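Local coordinates for protein aldo-keto reductase family 1, member B4 (Aldose reductase) (Schistosoma japonicum, PDB 4HBK) that probably reduces carbonyl groups with NADPH as an aldose reductase of the aldo/keto reductase family, at residues 223-228 with 316-321; 280-283 with 287-290. One frame throughout, in Å; residues are numbered along the deposited sequence.

Following the chain from the N terminus, interaction 1 begins at 223-228, where helix 225-233 starts beyond strand 213-217, and closes a long loop at 316-321, the end of helix 311-319 and the chain just beyond. Inside that loop lies interaction 2, whose segments, 280-283 and 287-290, are separated by three residues; the two contacts therefore nest and do not cross. Interaction 2 joins helix 273-283 to the last strand of the barrel, while interaction 1 brings the start of helix 225-233 against the end of helix 311-319 and the residues just after it. Their centres lie about 13 Å apart, and Y280 bridges them: its OH is probably hydrogen-bonded to N318 OD1 at 2.7 Å and also packs against P223.

Interaction 1 of 2, residues 223-228 with 316-321; sequences PNIKLV and ELNTES
P223 meets S321 at the periphery of the aldo/keto reductase (beta/alpha)8 barrel, where the start of helix 225-233 faces the chain leaving helix 311-319. The tight part of the contact is the CG and CD side of the proline ring. Its CD lies 3.3 Å from S321 OG and its CG 3.5 Å from the same oxygen, with S321 CB a little farther back. The hydroxyl reaches the ring because OG is anti to the backbone N of S321 (chi1 -180°), and a hydrogen bond with A220 O fixes it there. P223 itself is buried, its ring also resting on Y280 and N323, and its carbonyl oxygen is bound by R284.

Away from the buried proline ring the contact is looser, and N318 and I225 are both partly exposed. Here the N318 side chain leans across to place OD1 4.0 Å from P223 CB, its CG beside the backbone N (chi1 -76°). This is van der Waals contact; the polar demand of OD1 is met by the hydroxyl of Y280. The N318 and I225 side chains run at a slant to each other, with the isoleucine touching through its terminal methyl alone. Together the two segments bury 131 Å², a modest area consistent with helix ends meeting through a few side chains. On the more open side, I225 CD1 stops 4.1 Å from N318 OD1.

Interaction 2 of 2, residues 280-283 with 287-290; sequences YLLQ and IVVP
V288 packs against L281 and L282, each of its two methyls meeting a different leucine. CG1 makes the closer approach, 3.7 Å from L281 CB and 4.0 Å from L281 CD1, so it lies against both the root and one branch of that side chain. CG2 serves L282, whose CD2 reaches it at 4.2 Å, the two side chains meeting nearly at right angles. L282 leaves its helix pointing past the strand, but CG lies beside the backbone N (chi1 -69°) and the end of the chain turns in to V288.

Farther out, L281 is backed by A240 of strand 237-241 and by I218 and P243 in loops. Backbone hydrogen bonds link V288 to V48 and G50, just before strand 51-52, while I287 pairs with V238 and A240 of strand 237-241; the eighth strand thus sits between the seventh and the first, consistent with closure of the barrel. I287 points away from the helix, its side chain resting on H75, T237 and T239. The contact seats helix 273-283 on the outer face of the eighth strand of the (beta/alpha)8 barrel. With all three touching residues buried and only hydrocarbon at the interface, it implies attachment by dispersion and the exclusion of water.

Interaction 1 of 2, residues 223-228 with 316-321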
loop_
_atom_site.group_PDB
_atom_site.type_symbol
_atom_site.label_atom_id
_atom_site.label_comp_id
_atom_site.label_asym_id
_atom_site.label_seq_id
_atom_site.Cartn_x
_atom_site.Cartn_y
_atom_site.Cartn_z
ATOM N N PRO A 223 -14.534 3.091 5.616
ATOM C CA PRO A 223 -13.788 2.474 6.717
ATOM C C PRO A 223 -13.380 1.031 6.438
ATOM O O PRO A 223 -12.447 0.549 7.076
ATOM C CB PRO A 223 -14.767 2.558 7.904
ATOM C CG PRO A 223 -15.812 3.577 7.490
ATOM C CD PRO A 223 -15.919 3.410 5.999
ATOM N N ASN A 224 -14.043 0.365 5.501
ATOM C CA ASN A 224 -13.696 -1.015 5.144
ATOM C C ASN A 224 -13.586 -1.907 6.375
ATOM O O ASN A 224 -12.673 -2.728 6.464
ATOM C CB ASN A 224 -12.364 -1.032 4.389
ATOM C CG ASN A 224 -12.376 -1.959 3.191
ATOM O OD1 ASN A 224 -13.183 -2.882 3.119
ATOM N ND2 ASN A 224 -11.473 -1.715 2.236
ATOM N N ILE A 225 -14.523 -1.757 7.312
ATOM C CA ILE A 225 -14.461 -2.433 8.617
ATOM C C ILE A 225 -14.442 -3.967 8.555
ATOM O O ILE A 225 -13.591 -4.610 9.165
ATOM C CB ILE A 225 -15.625 -2.010 9.558
ATOM C CG1 ILE A 225 -15.700 -0.490 9.714
ATOM C CG2 ILE A 225 -15.450 -2.626 10.932
ATOM C CD1 ILE A 225 -14.828 0.048 10.804
ATOM N N LYS A 226 -15.393 -4.552 7.837
ATOM C CA LYS A 226 -15.510 -6.007 7.798
ATOM C C LYS A 226 -14.261 -6.702 7.261
ATOM O O LYS A 226 -13.804 -7.697 7.822
ATOM C CB LYS A 226 -16.751 -6.438 7.014
ATOM C CG LYS A 226 -18.047 -6.146 7.748
ATOM C CD LYS A 226 -19.254 -6.662 6.984
ATOM C CE LYS A 226 -20.511 -6.555 7.831
ATOM N NZ LYS A 226 -21.671 -7.276 7.236
ATOM N N LEU A 227 -13.717 -6.173 6.174
ATOM C CA LEU A 227 -12.514 -6.725 5.583
ATOM C C LEU A 227 -11.327 -6.543 6.520
ATOM O O LEU A 227 -10.524 -7.455 6.697
ATOM C CB LEU A 227 -12.229 -6.053 4.242
ATOM C CG LEU A 227 -10.997 -6.600 3.523
ATOM C CD1 LEU A 227 -11.095 -8.126 3.433
ATOM C CD2 LEU A 227 -10.834 -5.953 2.137
ATOM N N VAL A 228 -11.210 -5.363 7.120
ATOM C CA VAL A 228 -10.095 -5.101 8.020
ATOM C C VAL A 228 -10.150 -6.043 9.214
ATOM O O VAL A 228 -9.134 -6.605 9.632
ATOM C CB VAL A 228 -10.094 -3.662 8.546
ATOM C CG1 VAL A 228 -9.147 -3.560 9.732
ATOM C CG2 VAL A 228 -9.694 -2.670 7.430
ATOM N N GLU A 316 -17.602 8.864 16.299
ATOM C CA GLU A 316 -18.204 9.919 15.499
ATOM C C GLU A 316 -17.740 9.845 14.053
ATOM O O GLU A 316 -18.553 9.892 13.133
ATOM C CB GLU A 316 -17.903 11.307 16.070
ATOM C CG GLU A 316 -18.608 12.410 15.299
ATOM C CD GLU A 316 -18.460 13.794 15.924
ATOM O OE1 GLU A 316 -17.429 14.069 16.577
ATOM O OE2 GLU A 316 -19.388 14.612 15.756
ATOM N N LEU A 317 -16.431 9.722 13.851
ATOM C CA LEU A 317 -15.893 9.605 12.498
ATOM C C LEU A 317 -16.514 8.419 11.766
ATOM O O LEU A 317 -16.895 8.534 10.604
ATOM C CB LEU A 317 -14.362 9.509 12.523
ATOM C CG LEU A 317 -13.647 10.791 12.981
ATOM C CD1 LEU A 317 -12.181 10.546 13.301
ATOM C CD2 LEU A 317 -13.782 11.866 11.931
ATOM N N ASN A 318 -16.641 7.286 12.451
ATOM C CA ASN A 318 -17.281 6.114 11.850
ATOM C C ASN A 318 -18.742 6.350 11.466
ATOM O O ASN A 318 -19.141 6.061 10.342
ATOM C CB ASN A 318 -17.146 4.884 12.746
ATOM C CG ASN A 318 -15.749 4.273 12.692
ATOM O OD1 ASN A 318 -15.191 4.058 11.609
ATOM N ND2 ASN A 318 -15.172 4.001 13.864
ATOM N N THR A 319 -19.534 6.898 12.381
ATOM C CA THR A 319 -20.953 7.107 12.090
ATOM C C THR A 319 -21.216 8.173 11.012
ATOM O O THR A 319 -22.256 8.141 10.344
ATOM C CB THR A 319 -21.782 7.389 13.368
ATOM O OG1 THR A 319 -21.450 8.677 13.893
ATOM C CG2 THR A 319 -21.505 6.338 14.419
ATOM N N GLU A 320 -20.273 9.098 10.831
ATOM C CA GLU A 320 -20.410 10.153 9.822
ATOM C C GLU A 320 -19.891 9.751 8.432
ATOM O O GLU A 320 -20.014 10.508 7.465
ATOM C CB GLU A 320 -19.701 11.431 10.284
ATOM C CG GLU A 320 -20.263 12.023 11.564
ATOM C CD GLU A 320 -21.686 12.525 11.403
ATOM O OE1 GLU A 320 -22.103 12.769 10.245
ATOM O OE2 GLU A 320 -22.382 12.672 12.435
ATOM N N SER A 321 -19.309 8.562 8.333
ATOM C CA SER A 321 -18.747 8.095 7.068
ATOM C C SER A 321 -19.789 8.044 5.945
ATOM O O SER A 321 -20.970 7.817 6.206
ATOM C CB SER A 321 -18.129 6.714 7.255
ATOM O OG SER A 321 -17.580 6.268 6.034
#

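Interaction 2 of 2, residues 280-283 with 287-290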
loop_
_atom_site.group_PDB
_atom_site.type_symbol
_atom_site.label_atom_id
_atom_site.label_comp_id
_atom_site.label_asym_id
_atom_site.label_seq_id
_atom_site.Cartn_x
_atom_site.Cartn_y
_atom_site.Cartn_z
ATOM N N TYR A 280 -6.846 8.516 13.101
ATOM C CA TYR A 280 -8.026 7.679 13.118
ATOM C C TYR A 280 -7.669 6.271 12.632
ATOM O O TYR A 280 -8.046 5.267 13.242
ATOM C CB TYR A 280 -9.118 8.297 12.232
ATOM C CG TYR A 280 -10.113 7.288 11.699
ATOM C CD1 TYR A 280 -11.089 6.750 12.523
ATOM C CD2 TYR A 280 -10.071 6.872 10.377
ATOM C CE1 TYR A 280 -11.999 5.826 12.047
ATOM C CE2 TYR A 280 -10.973 5.944 9.886
ATOM C CZ TYR A 280 -11.932 5.417 10.731
ATOM O OH TYR A 280 -12.844 4.489 10.273
ATOM N N LEU A 281 -6.933 6.205 11.528
ATOM C CA LEU A 281 -6.546 4.931 10.949
ATOM C C LEU A 281 -5.496 4.258 11.814
ATOM O O LEU A 281 -5.544 3.039 12.024
ATOM C CB LEU A 281 -6.024 5.119 9.524
ATOM C CG LEU A 281 -7.040 5.669 8.523
ATOM C CD1 LEU A 281 -6.339 6.054 7.237
ATOM C CD2 LEU A 281 -8.139 4.646 8.247
ATOM N N LEU A 282 -4.548 5.041 12.323
ATOM C CA LEU A 282 -3.520 4.466 13.190
ATOM C C LEU A 282 -4.125 3.787 14.435
ATOM O O LEU A 282 -3.682 2.710 14.853
ATOM C CB LEU A 282 -2.480 5.517 13.579
ATOM C CG LEU A 282 -1.576 6.013 12.442
ATOM C CD1 LEU A 282 -0.780 7.240 12.877
ATOM C CD2 LEU A 282 -0.640 4.907 11.999
ATOM N N GLN A 283 -5.154 4.401 15.009
ATOM C CA GLN A 283 -5.782 3.841 16.207
ATOM C C GLN A 283 -6.638 2.598 15.911
ATOM O O GLN A 283 -7.010 1.863 16.827
ATOM C CB GLN A 283 -6.543 4.918 16.991
ATOM C CG GLN A 283 -5.580 5.980 17.565
ATOM C CD GLN A 283 -6.234 6.976 18.506
ATOM O OE1 GLN A 283 -5.717 8.066 18.714
ATOM N NE2 GLN A 283 -7.366 6.603 19.083
ATOM N N ILE A 287 -1.402 0.449 9.199
ATOM C CA ILE A 287 -0.281 1.198 8.646
ATOM C C ILE A 287 -0.900 2.234 7.724
ATOM O O ILE A 287 -1.975 2.002 7.186
ATOM C CB ILE A 287 0.638 0.282 7.817
ATOM C CG1 ILE A 287 1.300 -0.780 8.717
ATOM C CG2 ILE A 287 1.682 1.091 7.087
ATOM C CD1 ILE A 287 0.694 -2.165 8.579
ATOM N N VAL A 288 -0.263 3.387 7.548
ATOM C CA VAL A 288 -0.777 4.355 6.584
ATOM C C VAL A 288 0.313 4.799 5.619
ATOM O O VAL A 288 1.463 4.998 6.024
ATOM C CB VAL A 288 -1.433 5.588 7.276
ATOM C CG1 VAL A 288 -2.605 5.141 8.160
ATOM C CG2 VAL A 288 -0.398 6.377 8.083
ATOM N N VAL A 289 -0.052 4.967 4.351
ATOM C CA VAL A 289 0.899 5.394 3.332
ATOM C C VAL A 289 0.332 6.572 2.526
ATOM O O VAL A 289 0.082 6.457 1.327
ATOM C CB VAL A 289 1.325 4.207 2.406
ATOM C CG1 VAL A 289 2.125 3.165 3.201
ATOM C CG2 VAL A 289 0.110 3.545 1.779
ATOM N N PRO A 290 0.144 7.729 3.192
ATOM C CA PRO A 290 -0.382 8.920 2.517
ATOM C C PRO A 290 0.551 9.357 1.391
ATOM O O PRO A 290 1.758 9.475 1.615
ATOM C CB PRO A 290 -0.397 9.975 3.628
ATOM C CG PRO A 290 0.641 9.525 4.588
ATOM C CD PRO A 290 0.529 8.017 4.583
#